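Local coordinates for ochratoxinase (Aspergillus niger, PDB 4C65), which hydrolyses the mycotoxin ochratoxin A to ochratoxin alpha and L-phenylalanine, acting as a zinc-dependent carboxypeptidase of the amidohydrolase superfamily that assembles as a homooctamer, at residues Glu4-Ile9 with Ser51-His56; Ala12-Pro17 with Glu395-Glu400; Tyr79-Ser84 with Ile152-Ala157; Val242-His247 with Lys261-Val266. All coordinates share one frame; numbering follows the deposited sequence. Where two conformers were deposited one is given.

Overall arrangement
Contacts 1 and 2 share the strand 7-15 and stand about 22 Å apart between centres. Contact 1 pairs the early part of that strand with strand 54-58, and contact 2 sets its end against the loop 395-400. Both lie away from the zinc site. Contact 4 is a buried strand pair of the TIM barrel that carries the zinc-binding residues His245 and His265, about 32 Å from contact 2 between centres. Contact 3 lies at a subunit interface, about 23 Å from contact 4 between centres, with the nearest atoms of the two about 7 Å apart. The Tyr82 side chain of contact 3 is about 7 Å from those of His245 and of the active-site Asp336.

Contact 1 of 4, residues Glu4-Ile9 with Ser51-His56; sequences EAKVTI and STQSTH
Val7-Ile9 and Ser54-His56 run side by side as parallel strands, their axes 4.9 Å apart at closest approach and inclined by 25°. They probably belong to the smaller beta-sandwich domain, as N-terminal strands do in amidohydrolases. Thr8 pairs with Ser54 and Ile9 with Thr55. The ladder alternates as parallel strands do: Ile9 N gives to Ser54 O at 3.1 Å, and His56 N gives to Ile9 O at 2.9 Å. Before it, Gln53 N gives to Val7 O at 2.9 Å. The side chain of Gln53, bent at chi2 (60°), folds back so that its amide oxygen OE1 accepts from Val7 N at 3.0 Å in a nearly straight bond of 175°, in effect standing in for a strand carbonyl just after helix 46-51. On the side of Ile9, CG1 and CD1 lie against Thr52 CB, with CD1 also 3.8 Å from Thr52 CG2, the two side chains crossing at about a right angle. Val7 sends CG2 to Ser51 OG, a hydroxyl bonded to Lys47 O of the helix. On the sheet face of Thr8 and Ser54, Thr8 CG2 meets the edge of the His56 ring in its plane, 3.7 Å from CD2, while His413 and Trp415 also meet that ring. A water links Val7 O, Thr8 OG1 and Ser54 OG. Val7 O thus accepts hydrogen bonds from Gln53 N and from the water, while the side chains of Val7, on Tyr48, and Ile9, on Leu49, join the sheet to helix 46-51.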
loop_
_atom_site.group_PDB
_atom_site.type_symbol
_atom_site.label_atom_id
_atom_site.label_comp_id
_atom_site.label_asym_id
_atom_site.label_seq_id
_atom_site.Cartn_x
_atom_site.Cartn_y
_atom_site.Cartn_z
ATOM N N GLU A 4 -57.857 9.115 -1.248
ATOM C CA GLU A 4 -58.371 10.053 -2.242
ATOM C C GLU A 4 -57.217 10.790 -2.906
ATOM O O GLU A 4 -56.265 11.156 -2.249
ATOM C CB GLU A 4 -59.304 11.072 -1.573
ATOM C CG GLU A 4 -60.732 10.569 -1.347
ATOM C CD GLU A 4 -61.549 10.454 -2.618
ATOM O OE1 GLU A 4 -61.272 11.188 -3.583
ATOM O OE2 GLU A 4 -62.484 9.629 -2.657
ATOM N N ALA A 5 -57.320 11.021 -4.204
ATOM C CA ALA A 5 -56.323 11.811 -4.931
ATOM C C ALA A 5 -56.384 13.258 -4.507
ATOM O O ALA A 5 -57.457 13.789 -4.245
ATOM C CB ALA A 5 -56.591 11.720 -6.407
ATOM N N LYS A 6 -55.225 13.880 -4.405
ATOM C CA LYS A 6 -55.146 15.281 -4.060
ATOM C C LYS A 6 -55.165 16.137 -5.317
ATOM O O LYS A 6 -54.283 16.070 -6.155
ATOM C CB LYS A 6 -53.904 15.561 -3.215
ATOM C CG LYS A 6 -53.871 16.971 -2.666
ATOM C CD LYS A 6 -52.801 17.168 -1.606
ATOM C CE LYS A 6 -52.543 18.679 -1.388
ATOM N NZ LYS A 6 -51.145 19.060 -1.029
ATOM N N VAL A 7 -56.190 16.969 -5.421
ATOM C CA VAL A 7 -56.451 17.721 -6.624
ATOM C C VAL A 7 -56.297 19.215 -6.381
ATOM O O VAL A 7 -56.852 19.752 -5.429
ATOM C CB VAL A 7 -57.868 17.387 -7.140
ATOM C CG1 VAL A 7 -58.256 18.270 -8.325
ATOM C CG2 VAL A 7 -57.930 15.918 -7.519
ATOM N N THR A 8 -55.566 19.888 -7.275
ATOM C CA THR A 8 -55.376 21.338 -7.220
ATOM C C THR A 8 -55.719 21.957 -8.576
ATOM O O THR A 8 -55.269 21.477 -9.611
ATOM C CB THR A 8 -53.924 21.703 -6.886
ATOM O OG1 THR A 8 -53.518 21.020 -5.707
ATOM C CG2 THR A 8 -53.772 23.194 -6.685
ATOM N N ILE A 9 -56.547 23.002 -8.565
ATOM C CA ILE A 9 -56.861 23.744 -9.782
ATOM C C ILE A 9 -56.141 25.065 -9.746
ATOM O O ILE A 9 -56.223 25.795 -8.763
ATOM C CB ILE A 9 -58.369 23.995 -9.964
ATOM C CG1 ILE A 9 -59.122 22.663 -9.875
ATOM C CG2 ILE A 9 -58.630 24.649 -11.315
ATOM C CD1 ILE A 9 -60.611 22.765 -10.068
ATOM N N SER A 51 -63.886 17.795 -6.844
ATOM C CA SER A 51 -62.961 17.118 -5.948
ATOM C C SER A 51 -61.787 17.984 -5.475
ATOM O O SER A 51 -61.023 17.554 -4.615
ATOM C CB SER A 51 -62.439 15.849 -6.616
ATOM O OG SER A 51 -61.586 16.157 -7.715
ATOM N N THR A 52 -61.638 19.201 -6.000
ATOM C CA THR A 52 -60.452 20.017 -5.684
ATOM C C THR A 52 -60.316 20.403 -4.196
ATOM O O THR A 52 -61.230 20.916 -3.574
ATOM C CB THR A 52 -60.337 21.262 -6.603
ATOM O OG1 THR A 52 -59.091 21.928 -6.359
ATOM C CG2 THR A 52 -61.492 22.252 -6.391
ATOM N N GLN A 53 -59.139 20.139 -3.652
ATOM C CA GLN A 53 -58.759 20.512 -2.290
ATOM C C GLN A 53 -58.468 22.020 -2.196
ATOM O O GLN A 53 -58.721 22.630 -1.177
ATOM C CB GLN A 53 -57.460 19.757 -1.875
ATOM C CG GLN A 53 -57.609 18.439 -1.132
ATOM C CD GLN A 53 -58.363 17.378 -1.923
ATOM O OE1 GLN A 53 -58.157 17.193 -3.128
ATOM N NE2 GLN A 53 -59.226 16.650 -1.241
ATOM N N SER A 54 -57.851 22.584 -3.232
ATOM C CA SER A 54 -57.522 23.995 -3.244
ATOM C C SER A 54 -57.408 24.543 -4.658
ATOM O O SER A 54 -57.130 23.820 -5.620
ATOM C CB SER A 54 -56.225 24.268 -2.500
ATOM O OG SER A 54 -55.123 23.856 -3.260
ATOM N N THR A 55 -57.632 25.844 -4.763
ATOM C CA THR A 55 -57.614 26.557 -6.006
ATOM C C THR A 55 -56.650 27.750 -5.921
ATOM O O THR A 55 -56.558 28.381 -4.869
ATOM C CB THR A 55 -59.054 27.119 -6.152
ATOM O OG1 THR A 55 -60.000 26.046 -6.103
ATOM C CG2 THR A 55 -59.247 27.938 -7.406
ATOM N N HIS A 56 -55.968 28.065 -7.019
ATOM C CA HIS A 56 -55.111 29.238 -7.095
ATOM C C HIS A 56 -55.430 30.015 -8.338
ATOM O O HIS A 56 -55.818 29.424 -9.350
ATOM C CB HIS A 56 -53.643 28.811 -7.120
ATOM C CG HIS A 56 -53.244 28.036 -5.914
ATOM N ND1 HIS A 56 -52.801 28.638 -4.758
ATOM C CD2 HIS A 56 -53.279 26.711 -5.664
ATOM C CE1 HIS A 56 -52.544 27.707 -3.856
ATOM N NE2 HIS A 56 -52.832 26.532 -4.380
HETATM O O HOH W 1 -54.863 20.620 -3.496
#

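Contact 2 of 4, residues Ala12-Pro17 with Glu395-Glu400; sequences AGLLIP and EENPLE
Ile16 reaches across to the loop 395-400 with one branch. Its CB is directed toward that loop, and CG1, anti to the carbonyl carbon (chi1 -58°), carries the chain outward until CD1 makes the contact. CD1 comes up against the CG end of the Pro398 ring, 3.9 Å from CG and 4.1 Å from CD, and it also lies 4.1 Å from Leu399 CG. Leu14, two residues earlier, works in the same way with a single methyl: CD2 rests against the amide of Asn397, 3.4 Å from OD1 and 3.7 Å from ND2, and comes within 4.4 Å of Leu399 CD1. The amide that it touches is held by its own loop. Asn397 OD1 accepts from Leu399 N at 3.0 Å in an Asx turn, the donor standing well above the carbonyl plane, and Glu400 N bonds to Asn397 O. The turn probably shapes the chain here; Pro398 and Leu399 offer their CG atoms to Ile16. The contact is largely apolar, with one methyl on an amide, and joins the end of strand 7-15 to the long connection between strands 391-394 and 411-416. Ile16 also packs on Val60 and Met62 of strand 60-67 and on Leu359 of helix 358-365. Leu399 touches Leu359 and Ile362 of that same helix, and Pro22 lies against both Leu14 and Leu399, which places the contact between strand 60-67, the loop holding Pro22 and helix 358-365.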
loop_
_atom_site.group_PDB
_atom_site.type_symbol
_atom_site.label_atom_id
_atom_site.label_comp_id
_atom_site.label_asym_id
_atom_site.label_seq_id
_atom_site.Cartn_x
_atom_site.Cartn_y
_atom_site.Cartn_z
ATOM N N ALA A 12 -54.984 30.461 -14.750
ATOM C CA ALA A 12 -53.896 31.307 -15.219
ATOM C C ALA A 12 -54.344 32.311 -16.264
ATOM O O ALA A 12 -54.912 31.925 -17.277
ATOM C CB ALA A 12 -52.759 30.447 -15.771
ATOM N N GLY A 13 -54.037 33.590 -16.040
ATOM C CA GLY A 13 -54.260 34.620 -17.047
ATOM C C GLY A 13 -53.567 34.271 -18.362
ATOM O O GLY A 13 -54.139 34.401 -19.440
ATOM N N LEU A 14 -52.333 33.798 -18.251
ATOM C CA LEU A 14 -51.559 33.309 -19.386
ATOM C C LEU A 14 -50.879 31.997 -19.002
ATOM O O LEU A 14 -50.219 31.913 -17.968
ATOM C CB LEU A 14 -50.503 34.346 -19.762
ATOM C CG LEU A 14 -49.616 34.031 -20.963
ATOM C CD1 LEU A 14 -50.404 34.142 -22.259
ATOM C CD2 LEU A 14 -48.417 34.964 -20.973
ATOM N N LEU A 15 -51.023 30.983 -19.852
ATOM C CA LEU A 15 -50.388 29.691 -19.619
ATOM C C LEU A 15 -49.407 29.381 -20.739
ATOM O O LEU A 15 -49.798 29.289 -21.890
ATOM C CB LEU A 15 -51.431 28.582 -19.482
ATOM C CG LEU A 15 -50.903 27.204 -19.047
ATOM C CD1 LEU A 15 -51.887 26.492 -18.141
ATOM C CD2 LEU A 15 -50.560 26.313 -20.234
ATOM N N ILE A 16 -48.129 29.255 -20.368
ATOM C CA ILE A 16 -47.058 28.958 -21.299
ATOM C C ILE A 16 -46.738 27.470 -21.154
ATOM O O ILE A 16 -46.158 27.063 -20.151
ATOM C CB ILE A 16 -45.817 29.840 -21.015
ATOM C CG1 ILE A 16 -46.203 31.323 -21.107
ATOM C CG2 ILE A 16 -44.704 29.531 -22.008
ATOM C CD1 ILE A 16 -45.275 32.265 -20.384
ATOM N N PRO A 17 -47.164 26.654 -22.132
ATOM C CA PRO A 17 -47.056 25.221 -21.951
ATOM C C PRO A 17 -45.630 24.673 -22.025
ATOM O O PRO A 17 -45.373 23.565 -21.553
ATOM C CB PRO A 17 -47.939 24.666 -23.070
ATOM C CG PRO A 17 -47.813 25.671 -24.150
ATOM C CD PRO A 17 -47.765 26.990 -23.426
ATOM N N GLU A 395 -45.610 36.507 -11.501
ATOM C CA GLU A 395 -46.401 37.719 -11.377
ATOM C C GLU A 395 -46.470 38.484 -12.697
ATOM O O GLU A 395 -47.444 39.161 -12.941
ATOM C CB GLU A 395 -45.798 38.608 -10.313
ATOM C CG GLU A 395 -46.775 39.381 -9.429
ATOM C CD GLU A 395 -46.099 39.972 -8.167
ATOM O OE1 GLU A 395 -44.950 39.553 -7.845
ATOM O OE2 GLU A 395 -46.699 40.871 -7.495
ATOM N N GLU A 396 -45.445 38.371 -13.542
ATOM C CA GLU A 396 -45.410 39.089 -14.827
ATOM C C GLU A 396 -45.092 38.171 -15.987
ATOM O O GLU A 396 -44.585 37.076 -15.813
ATOM C CB GLU A 396 -44.404 40.241 -14.823
ATOM C CG GLU A 396 -44.955 41.510 -14.117
ATOM C CD GLU A 396 -44.279 41.922 -12.825
ATOM O OE1 GLU A 396 -43.159 41.436 -12.513
ATOM O OE2 GLU A 396 -44.874 42.809 -12.147
ATOM N N ASN A 397 -45.411 38.651 -17.180
ATOM C CA ASN A 397 -45.284 37.886 -18.413
ATOM C C ASN A 397 -43.843 37.912 -18.927
ATOM O O ASN A 397 -43.376 38.943 -19.399
ATOM C CB ASN A 397 -46.229 38.455 -19.467
ATOM C CG ASN A 397 -46.171 37.708 -20.771
ATOM O OD1 ASN A 397 -45.500 36.683 -20.900
ATOM N ND2 ASN A 397 -46.827 38.246 -21.767
ATOM N N PRO A 398 -43.140 36.770 -18.828
ATOM C CA PRO A 398 -41.755 36.726 -19.235
ATOM C C PRO A 398 -41.554 36.909 -20.742
ATOM O O PRO A 398 -40.461 37.254 -21.163
ATOM C CB PRO A 398 -41.308 35.344 -18.772
ATOM C CG PRO A 398 -42.542 34.519 -18.830
ATOM C CD PRO A 398 -43.646 35.440 -18.427
ATOM N N LEU A 399 -42.603 36.705 -21.538
ATOM C CA LEU A 399 -42.519 36.869 -22.986
ATOM C C LEU A 399 -42.376 38.332 -23.372
ATOM O O LEU A 399 -41.892 38.622 -24.459
ATOM C CB LEU A 399 -43.753 36.275 -23.668
ATOM C CG LEU A 399 -44.055 34.817 -23.347
ATOM C CD1 LEU A 399 -45.341 34.396 -24.021
ATOM C CD2 LEU A 399 -42.910 33.921 -23.776
ATOM N N GLU A 400 -42.795 39.231 -22.475
ATOM C CA GLU A 400 -42.616 40.693 -22.652
ATOM C C GLU A 400 -41.252 41.102 -22.180
ATOM O O GLU A 400 -40.756 42.119 -22.617
ATOM C CB GLU A 400 -43.547 41.568 -21.761
ATOM C CG GLU A 400 -44.348 42.668 -22.424
ATOM C CD GLU A 400 -45.743 42.189 -22.627
ATOM O OE1 GLU A 400 -46.420 41.986 -21.590
ATOM O OE2 GLU A 400 -46.151 41.972 -23.778
#

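Contact 3 of 4, residues Tyr79-Ser84 with Ile152-Ala157; sequences YNDYTS and IFALPA
Ile152 and Ala154, in a type I beta turn from Ile152 to Leu155, pack against Asp81-Thr83, where the Asp81 side chain caps the N-terminal start of helix 83-87. The Tyr82 side chain is about 7 Å from those of the zinc-binding His245 and the active-site Asp336. The apolar contacts centre on Ile152, which points toward the opposing segment. Its CG1 lies 3.7 Å from Tyr82 CB, CD1 approaches Tyr82 O, and CG2 sits 3.6 Å from Thr83 OG1, the Thr83 and Ile152 side chains crossing at about a right angle. Further along, Thr83 CG2 faces Leu155 CD1. The same methyl stands over the centre of the Tyr79 ring, 3.6 Å above its plane. Polar contacts gather on Asp81. With CG placed between the backbone N and the carbonyl carbon (chi1 68°), OD1 turns back to accept from both Thr83 N and Thr83 OG1, the amide meeting it from above the carboxylate plane and the hydroxyl on the syn side. The other oxygen, OD2, is hydrogen-bonded to Tyr78 OH of the second subunit, and Thr83 OG1 pairs with Tyr79 OH of that subunit, so the capped helix start forms part of the octamer's contacts between chains. Water provides the polar link across the two segments: it donates a hydrogen bond to Asp81 OD2 at 2.8 Å and accepts one from Ala154 N at 2.9 Å.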
loop_
_atom_site.group_PDB
_atom_site.type_symbol
_atom_site.label_atom_id
_atom_site.label_comp_id
_atom_site.label_asym_id
_atom_site.label_seq_id
_atom_site.Cartn_x
_atom_site.Cartn_y
_atom_site.Cartn_z
ATOM N N TYR A 79 -8.895 27.885 -2.025
ATOM C CA TYR A 79 -8.171 27.741 -3.285
ATOM C C TYR A 79 -9.028 28.264 -4.445
ATOM O O TYR A 79 -10.230 28.021 -4.507
ATOM C CB TYR A 79 -7.817 26.281 -3.556
ATOM C CG TYR A 79 -6.864 25.686 -2.569
ATOM C CD1 TYR A 79 -5.531 26.050 -2.566
ATOM C CD2 TYR A 79 -7.287 24.735 -1.654
ATOM C CE1 TYR A 79 -4.644 25.495 -1.676
ATOM C CE2 TYR A 79 -6.402 24.177 -0.753
ATOM C CZ TYR A 79 -5.086 24.562 -0.773
ATOM O OH TYR A 79 -4.195 24.001 0.109
ATOM N N ASN A 80 -8.381 28.929 -5.401
ATOM C CA ASN A 80 -9.081 29.543 -6.529
ATOM C C ASN A 80 -9.204 28.669 -7.776
ATOM O O ASN A 80 -9.962 29.016 -8.656
ATOM C CB ASN A 80 -8.430 30.884 -6.854
ATOM C CG ASN A 80 -8.722 31.943 -5.793
ATOM O OD1 ASN A 80 -9.737 31.903 -5.102
ATOM N ND2 ASN A 80 -7.817 32.889 -5.663
ATOM N N ASP A 81 -8.488 27.542 -7.840
ATOM C CA ASP A 81 -8.638 26.590 -8.937
ATOM C C ASP A 81 -9.312 25.285 -8.467
ATOM O O ASP A 81 -9.936 25.248 -7.403
ATOM C CB ASP A 81 -7.280 26.324 -9.599
ATOM C CG ASP A 81 -6.313 25.579 -8.694
ATOM O OD1 ASP A 81 -6.689 25.179 -7.573
ATOM O OD2 ASP A 81 -5.161 25.393 -9.107
ATOM N N TYR A 82 -9.181 24.213 -9.252
ATOM C CA TYR A 82 -9.783 22.924 -8.913
ATOM C C TYR A 82 -9.199 22.248 -7.662
ATOM O O TYR A 82 -9.704 21.201 -7.229
ATOM C CB TYR A 82 -9.700 21.966 -10.111
ATOM C CG TYR A 82 -10.679 22.230 -11.234
ATOM C CD1 TYR A 82 -11.826 23.020 -11.040
ATOM C CD2 TYR A 82 -10.494 21.622 -12.497
ATOM C CE1 TYR A 82 -12.736 23.219 -12.070
ATOM C CE2 TYR A 82 -11.411 21.811 -13.531
ATOM C CZ TYR A 82 -12.522 22.613 -13.317
ATOM O OH TYR A 82 -13.417 22.803 -14.346
ATOM N N THR A 83 -8.155 22.839 -7.071
ATOM C CA THR A 83 -7.608 22.347 -5.815
ATOM C C THR A 83 -8.677 22.346 -4.723
ATOM O O THR A 83 -8.633 21.511 -3.832
ATOM C CB THR A 83 -6.364 23.159 -5.361
ATOM O OG1 THR A 83 -5.403 23.198 -6.427
ATOM C CG2 THR A 83 -5.709 22.534 -4.145
ATOM N N SER A 84 -9.632 23.291 -4.780
ATOM C CA SER A 84 -10.639 23.388 -3.730
ATOM C C SER A 84 -11.563 22.196 -3.770
ATOM O O SER A 84 -12.087 21.777 -2.752
ATOM C CB SER A 84 -11.429 24.710 -3.802
ATOM O OG SER A 84 -12.154 24.822 -5.002
ATOM N N ILE A 152 -6.087 18.349 -11.967
ATOM C CA ILE A 152 -5.650 19.512 -11.183
ATOM C C ILE A 152 -4.151 19.678 -11.399
ATOM O O ILE A 152 -3.334 19.121 -10.689
ATOM C CB ILE A 152 -5.944 19.358 -9.687
ATOM C CG1 ILE A 152 -7.422 19.114 -9.474
ATOM C CG2 ILE A 152 -5.530 20.622 -8.937
ATOM C CD1 ILE A 152 -7.772 18.544 -8.112
ATOM N N PHE A 153 -3.798 20.450 -12.403
ATOM C CA PHE A 153 -2.413 20.551 -12.863
ATOM C C PHE A 153 -1.473 21.134 -11.842
ATOM O O PHE A 153 -0.298 20.829 -11.860
ATOM C CB PHE A 153 -2.339 21.386 -14.129
ATOM C CG PHE A 153 -2.837 20.675 -15.341
ATOM C CD1 PHE A 153 -4.184 20.597 -15.617
ATOM C CD2 PHE A 153 -1.949 20.110 -16.238
ATOM C CE1 PHE A 153 -4.648 19.949 -16.755
ATOM C CE2 PHE A 153 -2.416 19.473 -17.380
ATOM C CZ PHE A 153 -3.765 19.380 -17.624
ATOM N N ALA A 154 -1.973 21.970 -10.948
ATOM C CA ALA A 154 -1.114 22.573 -9.922
ATOM C C ALA A 154 -0.668 21.603 -8.839
ATOM O O ALA A 154 0.291 21.890 -8.123
ATOM C CB ALA A 154 -1.787 23.764 -9.291
ATOM N N LEU A 155 -1.362 20.474 -8.707
ATOM C CA LEU A 155 -0.971 19.441 -7.760
ATOM C C LEU A 155 -0.131 18.367 -8.459
ATOM O O LEU A 155 -0.322 18.121 -9.643
ATOM C CB LEU A 155 -2.212 18.812 -7.124
ATOM C CG LEU A 155 -2.910 19.661 -6.079
ATOM C CD1 LEU A 155 -4.097 18.890 -5.558
ATOM C CD2 LEU A 155 -1.967 20.041 -4.939
ATOM N N PRO A 156 0.763 17.698 -7.731
ATOM C CA PRO A 156 1.473 16.620 -8.364
ATOM C C PRO A 156 0.535 15.472 -8.686
ATOM O O PRO A 156 -0.552 15.352 -8.097
ATOM C CB PRO A 156 2.518 16.216 -7.336
ATOM C CG PRO A 156 2.572 17.319 -6.339
ATOM C CD PRO A 156 1.222 17.931 -6.353
ATOM N N ALA A 157 0.936 14.643 -9.634
ATOM C CA ALA A 157 0.012 13.713 -10.245
ATOM C C ALA A 157 -0.416 12.596 -9.303
ATOM O O ALA A 157 -1.537 12.103 -9.398
ATOM C CB ALA A 157 0.629 13.148 -11.524
HETATM O O HOH W 2 -4.482 23.449 -11.007
#

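Contact 4 of 4, residues Val242-His247 with Lys261-Val266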
loop_
_atom_site.group_PDB
_atom_site.type_symbol
_atom_site.label_atom_id
_atom_site.label_comp_id
_atom_site.label_asym_id
_atom_site.label_seq_id
_atom_site.Cartn_x
_atom_site.Cartn_y
_atom_site.Cartn_z
ATOM N N VAL A 242 -24.320 10.402 -22.726
ATOM C CA VAL A 242 -23.101 11.048 -22.324
ATOM C C VAL A 242 -23.166 12.475 -22.784
ATOM O O VAL A 242 -23.557 12.770 -23.914
ATOM C CB VAL A 242 -21.870 10.368 -22.938
ATOM C CG1 VAL A 242 -20.623 11.180 -22.665
ATOM C CG2 VAL A 242 -21.726 8.955 -22.422
ATOM N N SER A 243 -22.784 13.362 -21.887
ATOM C CA SER A 243 -22.620 14.751 -22.197
ATOM C C SER A 243 -21.139 15.009 -22.277
ATOM O O SER A 243 -20.377 14.604 -21.391
ATOM C CB SER A 243 -23.232 15.613 -21.083
ATOM O OG SER A 243 -22.949 16.990 -21.290
ATOM N N ALA A 244 -20.734 15.736 -23.312
ATOM C CA ALA A 244 -19.340 16.009 -23.574
ATOM C C ALA A 244 -19.029 17.504 -23.533
ATOM O O ALA A 244 -19.620 18.281 -24.279
ATOM C CB ALA A 244 -18.983 15.467 -24.940
ATOM N N HIS A 245 -18.095 17.879 -22.654
ATOM C CA HIS A 245 -17.438 19.173 -22.675
ATOM C C HIS A 245 -16.592 19.263 -23.935
ATOM O O HIS A 245 -15.607 18.545 -24.077
ATOM C CB HIS A 245 -16.596 19.318 -21.411
ATOM C CG HIS A 245 -15.618 20.443 -21.435
ATOM N ND1 HIS A 245 -15.795 21.576 -20.677
ATOM C CD2 HIS A 245 -14.410 20.579 -22.037
ATOM C CE1 HIS A 245 -14.767 22.389 -20.851
ATOM N NE2 HIS A 245 -13.905 21.803 -21.664
ATOM N N VAL A 246 -16.983 20.138 -24.861
ATOM C CA VAL A 246 -16.234 20.360 -26.119
ATOM C C VAL A 246 -16.124 21.831 -26.519
ATOM O O VAL A 246 -17.103 22.585 -26.476
ATOM C CB VAL A 246 -16.855 19.580 -27.304
ATOM C CG1 VAL A 246 -16.582 18.096 -27.171
ATOM C CG2 VAL A 246 -18.351 19.825 -27.407
ATOM N N HIS A 247 -14.936 22.241 -26.924
ATOM C CA HIS A 247 -14.744 23.575 -27.470
ATOM C C HIS A 247 -14.304 23.444 -28.919
ATOM O O HIS A 247 -15.088 23.719 -29.840
ATOM C CB HIS A 247 -13.716 24.365 -26.641
ATOM C CG HIS A 247 -14.241 24.833 -25.318
ATOM N ND1 HIS A 247 -15.221 25.798 -25.204
ATOM C CD2 HIS A 247 -13.938 24.465 -24.055
ATOM C CE1 HIS A 247 -15.505 25.994 -23.932
ATOM N NE2 HIS A 247 -14.735 25.201 -23.211
ATOM N N LYS A 261 -24.631 12.411 -26.797
ATOM C CA LYS A 261 -25.938 12.913 -27.166
ATOM C C LYS A 261 -26.192 14.297 -26.648
ATOM O O LYS A 261 -27.211 14.880 -26.921
ATOM C CB LYS A 261 -27.024 11.951 -26.716
ATOM C CG LYS A 261 -27.005 10.639 -27.475
ATOM C CD LYS A 261 -27.294 10.813 -28.965
ATOM C CE LYS A 261 -28.552 10.083 -29.375
ATOM N NZ LYS A 261 -29.641 10.998 -29.846
ATOM N N SER A 262 -25.239 14.845 -25.913
ATOM C CA SER A 262 -25.341 16.209 -25.429
ATOM C C SER A 262 -23.957 16.831 -25.468
ATOM O O SER A 262 -22.980 16.202 -25.088
ATOM C CB SER A 262 -25.920 16.191 -24.007
ATOM O OG SER A 262 -25.943 17.486 -23.422
ATOM N N LEU A 263 -23.849 18.046 -25.968
ATOM C CA LEU A 263 -22.562 18.713 -26.028
ATOM C C LEU A 263 -22.651 20.016 -25.297
ATOM O O LEU A 263 -23.644 20.756 -25.451
ATOM C CB LEU A 263 -22.147 18.973 -27.474
ATOM C CG LEU A 263 -22.054 17.739 -28.345
ATOM C CD1 LEU A 263 -21.751 18.160 -29.776
ATOM C CD2 LEU A 263 -21.011 16.765 -27.834
ATOM N N GLU A 264 -21.597 20.330 -24.551
ATOM C CA GLU A 264 -21.552 21.568 -23.798
ATOM C C GLU A 264 -20.555 22.564 -24.394
ATOM O O GLU A 264 -19.499 22.158 -24.875
ATOM C CB GLU A 264 -21.223 21.270 -22.345
ATOM C CG GLU A 264 -21.721 19.932 -21.868
ATOM C CD GLU A 264 -23.242 20.016 -21.777
ATOM O OE1 GLU A 264 -23.726 20.971 -21.111
ATOM O OE2 GLU A 264 -23.953 19.152 -22.352
ATOM N N HIS A 265 -20.905 23.843 -24.318
ATOM C CA HIS A 265 -20.110 24.938 -24.840
ATOM C C HIS A 265 -20.131 24.967 -26.358
ATOM O O HIS A 265 -20.625 25.927 -26.963
ATOM C CB HIS A 265 -18.665 24.909 -24.307
ATOM C CG HIS A 265 -18.567 24.514 -22.868
ATOM N ND1 HIS A 265 -19.170 25.231 -21.862
ATOM C CD2 HIS A 265 -17.977 23.456 -22.272
ATOM C CE1 HIS A 265 -18.955 24.635 -20.707
ATOM N NE2 HIS A 265 -18.221 23.560 -20.927
ATOM N N VAL A 266 -19.563 23.930 -26.962
ATOM C CA VAL A 266 -19.597 23.719 -28.397
ATOM C C VAL A 266 -19.094 24.932 -29.152
ATOM O O VAL A 266 -19.576 25.244 -30.238
ATOM C CB VAL A 266 -21.001 23.332 -28.897
ATOM C CG1 VAL A 266 -20.879 22.243 -29.945
ATOM C CG2 VAL A 266 -21.889 22.814 -27.777
#
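His245 and His265, both zinc-binding residues of the second zinc site, meet obliquely: their ring planes stand at 76° with centroids 4.7 Å apart, and His245 CG lies at the edge of the His265 ring. His247 takes a different attitude to His265, its plane nearly parallel at 13° but slid aside, so the rings barely overlap and His247 CE1 instead comes 3.4 Å from His265 CB. Hydrogen bonds to Gly209 O (His245 NE2), Thr287 OG1 (His265 ND1) and Ser267 OG (His247 ND1) restrain all three rings. These histidines sit at and just past the C-terminal ends of two adjacent parallel strands of the TIM barrel, joined through helix 249-258 as a beta-alpha-beta unit. Ala244 N and O bond to Ser262 O and Glu264 N, and Val246 N and O to Glu264 O and Val266 N. In the conformer described, one of two for this side chain, Glu264 OE2 accepts from Ser243 OG and Ser262 OG and pairs with Arg113, while OE1 bonds to ND1 of His69, a residue of the first zinc site. Against helix 249-258, Ala244 CB meets Leu263 CD2 at 3.8 Å, and the Val246 and Leu263 side chains cross at a slant, Val246 CG2 3.9 Å from Leu263 CB.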